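Cystathionine gamma-lyase (PDB 1N8P) belongs to the pyridoxal-5'-phosphate-dependent enzymes of Cys/Met metabolism and binds that cofactor. Local coordinates at residues G305-F310 / L367-V372. Numbering follows the deposited sequence.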
ATOM      1  N   GLY A 305     -25.885   4.004 -19.372  1.00 39.58           N
ATOM      2  CA  GLY A 305     -24.544   3.576 -19.000  1.00 41.84           C
ATOM      3  C   GLY A 305     -23.556   4.689 -19.240  1.00 38.03           C
ATOM      4  O   GLY A 305     -23.956   5.845 -19.327  1.00 43.67           O
ATOM      5  N   GLY A 306     -22.280   4.340 -19.354  1.00 37.40           N
ATOM      6  CA  GLY A 306     -21.247   5.328 -19.597  1.00 37.59           C
ATOM      7  C   GLY A 306     -20.527   5.107 -20.913  1.00 35.99           C
ATOM      8  O   GLY A 306     -19.662   5.884 -21.275  1.00 35.88           O
ATOM      9  N   MET A 307     -20.888   4.052 -21.630  1.00 37.58           N
ATOM     10  CA  MET A 307     -20.268   3.737 -22.912  1.00 40.17           C
ATOM     11  C   MET A 307     -21.195   4.120 -24.065  1.00 42.61           C
ATOM     12  O   MET A 307     -22.354   3.691 -24.131  1.00 38.55           O
ATOM     13  CB  MET A 307     -19.978   2.234 -23.030  1.00 42.54           C
ATOM     14  CG  MET A 307     -19.301   1.581 -21.832  1.00 44.54           C
ATOM     15  SD  MET A 307     -17.608   2.084 -21.537  1.00 36.85           S
ATOM     16  CE  MET A 307     -16.756   1.380 -22.985  1.00 30.02           C
ATOM     17  N   ILE A 308     -20.673   4.935 -24.971  1.00 44.47           N
ATOM     18  CA  ILE A 308     -21.418   5.369 -26.140  1.00 42.87           C
ATOM     19  C   ILE A 308     -20.573   4.742 -27.230  1.00 42.05           C
ATOM     20  O   ILE A 308     -19.486   4.270 -26.956  1.00 44.98           O
ATOM     21  CB  ILE A 308     -21.453   6.933 -26.215  1.00 39.50           C
ATOM     22  CG1 ILE A 308     -22.274   7.462 -25.041  1.00 36.91           C
ATOM     23  CG2 ILE A 308     -22.057   7.430 -27.539  1.00 33.43           C
ATOM     24  CD1 ILE A 308     -22.151   8.928 -24.814  1.00 37.75           C
ATOM     25  N   SER A 309     -21.080   4.685 -28.444  1.00 43.51           N
ATOM     26  CA  SER A 309     -20.334   4.106 -29.550  1.00 40.79           C
ATOM     27  C   SER A 309     -20.949   4.838 -30.720  1.00 43.66           C
ATOM     28  O   SER A 309     -22.164   5.043 -30.751  1.00 37.91           O
ATOM     29  CB  SER A 309     -20.603   2.610 -29.608  1.00 46.79           C
ATOM     30  OG  SER A 309     -19.934   1.982 -30.674  1.00 50.35           O
ATOM     31  N   PHE A 310     -20.134   5.289 -31.661  1.00 42.69           N
ATOM     32  CA  PHE A 310     -20.718   6.022 -32.769  1.00 49.94           C
ATOM     33  C   PHE A 310     -19.754   6.012 -33.914  1.00 51.67           C
ATOM     34  O   PHE A 310     -18.593   5.688 -33.713  1.00 50.11           O
ATOM     35  CB  PHE A 310     -21.071   7.458 -32.332  1.00 48.96           C
ATOM     36  CG  PHE A 310     -19.902   8.389 -32.279  1.00 53.42           C
ATOM     37  CD1 PHE A 310     -19.664   9.278 -33.319  1.00 54.83           C
ATOM     38  CD2 PHE A 310     -19.014   8.355 -31.215  1.00 48.28           C
ATOM     39  CE1 PHE A 310     -18.567  10.105 -33.296  1.00 50.04           C
ATOM     40  CE2 PHE A 310     -17.920   9.180 -31.193  1.00 41.51           C
ATOM     41  CZ  PHE A 310     -17.695  10.052 -32.230  1.00 48.59           C
ATOM     42  N   LEU A 367     -15.832   3.351 -36.583  1.00 55.26           N
ATOM     43  CA  LEU A 367     -16.549   3.476 -35.313  1.00 52.08           C
ATOM     44  C   LEU A 367     -15.713   3.917 -34.105  1.00 52.57           C
ATOM     45  O   LEU A 367     -14.711   3.296 -33.771  1.00 43.54           O
ATOM     46  CB  LEU A 367     -17.164   2.139 -34.964  1.00 51.73           C
ATOM     47  CG  LEU A 367     -17.928   2.092 -33.655  1.00 44.89           C
ATOM     48  CD1 LEU A 367     -19.395   2.420 -33.935  1.00 42.72           C
ATOM     49  CD2 LEU A 367     -17.769   0.711 -33.042  1.00 40.25           C
ATOM     50  N   VAL A 368     -16.142   4.980 -33.438  1.00 50.42           N
ATOM     51  CA  VAL A 368     -15.447   5.459 -32.251  1.00 51.65           C
ATOM     52  C   VAL A 368     -16.251   5.072 -30.999  1.00 50.88           C
ATOM     53  O   VAL A 368     -17.457   5.346 -30.898  1.00 50.15           O
ATOM     54  CB  VAL A 368     -15.270   6.996 -32.271  1.00 54.84           C
ATOM     55  CG1 VAL A 368     -14.807   7.486 -30.913  1.00 47.71           C
ATOM     56  CG2 VAL A 368     -14.264   7.386 -33.327  1.00 59.37           C
ATOM     57  N   ARG A 369     -15.583   4.415 -30.059  1.00 41.95           N
ATOM     58  CA  ARG A 369     -16.214   4.012 -28.814  1.00 41.07           C
ATOM     59  C   ARG A 369     -15.645   4.829 -27.649  1.00 43.64           C
ATOM     60  O   ARG A 369     -14.421   4.914 -27.466  1.00 43.40           O
ATOM     61  CB  ARG A 369     -15.980   2.538 -28.583  1.00 42.82           C
ATOM     62  CG  ARG A 369     -16.223   2.052 -27.176  1.00 44.81           C
ATOM     63  CD  ARG A 369     -15.937   0.592 -27.179  1.00 48.40           C
ATOM     64  NE  ARG A 369     -15.502  -0.001 -25.919  1.00 57.30           N
ATOM     65  CZ  ARG A 369     -14.488   0.422 -25.177  1.00 60.10           C
ATOM     66  NH1 ARG A 369     -13.784   1.489 -25.537  1.00 69.17           N
ATOM     67  NH2 ARG A 369     -14.127  -0.282 -24.114  1.00 56.30           N
ATOM     68  N   ILE A 370     -16.535   5.442 -26.873  1.00 38.64           N
ATOM     69  CA  ILE A 370     -16.127   6.269 -25.744  1.00 45.99           C
ATOM     70  C   ILE A 370     -16.710   5.887 -24.382  1.00 46.11           C
ATOM     71  O   ILE A 370     -17.879   5.533 -24.237  1.00 49.90           O
ATOM     72  CB  ILE A 370     -16.403   7.766 -26.013  1.00 39.31           C
ATOM     73  CG1 ILE A 370     -17.864   7.991 -26.325  1.00 39.80           C
ATOM     74  CG2 ILE A 370     -15.618   8.219 -27.220  1.00 46.70           C
ATOM     75  CD1 ILE A 370     -18.154   9.402 -26.748  1.00 48.27           C
ATOM     76  N   SER A 371     -15.829   5.958 -23.394  1.00 45.38           N
ATOM     77  CA  SER A 371     -16.082   5.655 -21.991  1.00 36.23           C
ATOM     78  C   SER A 371     -16.204   6.995 -21.228  1.00 38.59           C
ATOM     79  O   SER A 371     -15.193   7.597 -20.840  1.00 35.64           O
ATOM     80  CB  SER A 371     -14.885   4.846 -21.472  1.00 34.53           C
ATOM     81  OG  SER A 371     -15.086   4.319 -20.186  1.00 35.61           O
ATOM     82  N   VAL A 372     -17.424   7.482 -21.034  1.00 30.32           N
ATOM     83  CA  VAL A 372     -17.610   8.725 -20.325  1.00 31.71           C
ATOM     84  C   VAL A 372     -17.249   8.604 -18.833  1.00 38.97           C
ATOM     85  O   VAL A 372     -17.713   7.682 -18.153  1.00 35.23           O
ATOM     86  CB  VAL A 372     -19.042   9.176 -20.418  1.00 33.40           C
ATOM     87  CG1 VAL A 372     -19.202  10.528 -19.759  1.00 24.22           C
ATOM     88  CG2 VAL A 372     -19.468   9.206 -21.861  1.00 35.88           C
TER
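Ile308 and Ile370 sit at the middle of two antiparallel strands and are joined by two backbone hydrogen bonds. Ile308 N to Ile370 O, at 3.0 Å, lies in the carbonyl plane; the return bond from Ile370 N comes to Ile308 O from above that carbonyl's plane. Phe310 and Val368 form the next hydrogen-bonded pair, and Val372 N closes the other end on Gly306 O at 2.8 Å. The apolar face is the tightly packed one. CG1 of Ile370 stands between its own backbone N and carbonyl carbon (chi1 57°), which brings it against Ile308 CB at 3.7 Å. Phe310 lies alongside Val368, its CE2 3.6 Å from Val368 CG1, while Phe322 meets the ring edge-to-face. Both strands belong to the mixed sheet of the C-terminal domain of this PLP-dependent fold, and helix 253-271 covers Ile308 and Val372 on this side. Met307, Ser309, Arg369 and Ser371 occupy the opposite face, also buried, but with fewer apolar contacts between the strands. There the bent Met307 chain sets CE over one face of the Arg369 guanidinium, offset toward its rim and 3.3 Å from CZ, and SD 3.6 Å from Ser371 OG. Polar ends here look elsewhere: Arg369, about 6 Å from a bound PLP, has NE hydrogen-bonded to Asn149 OD1 and NH1 salt-bridged to Glu343, and Ser371 OG is hydrogen-bonded to Gly336 N.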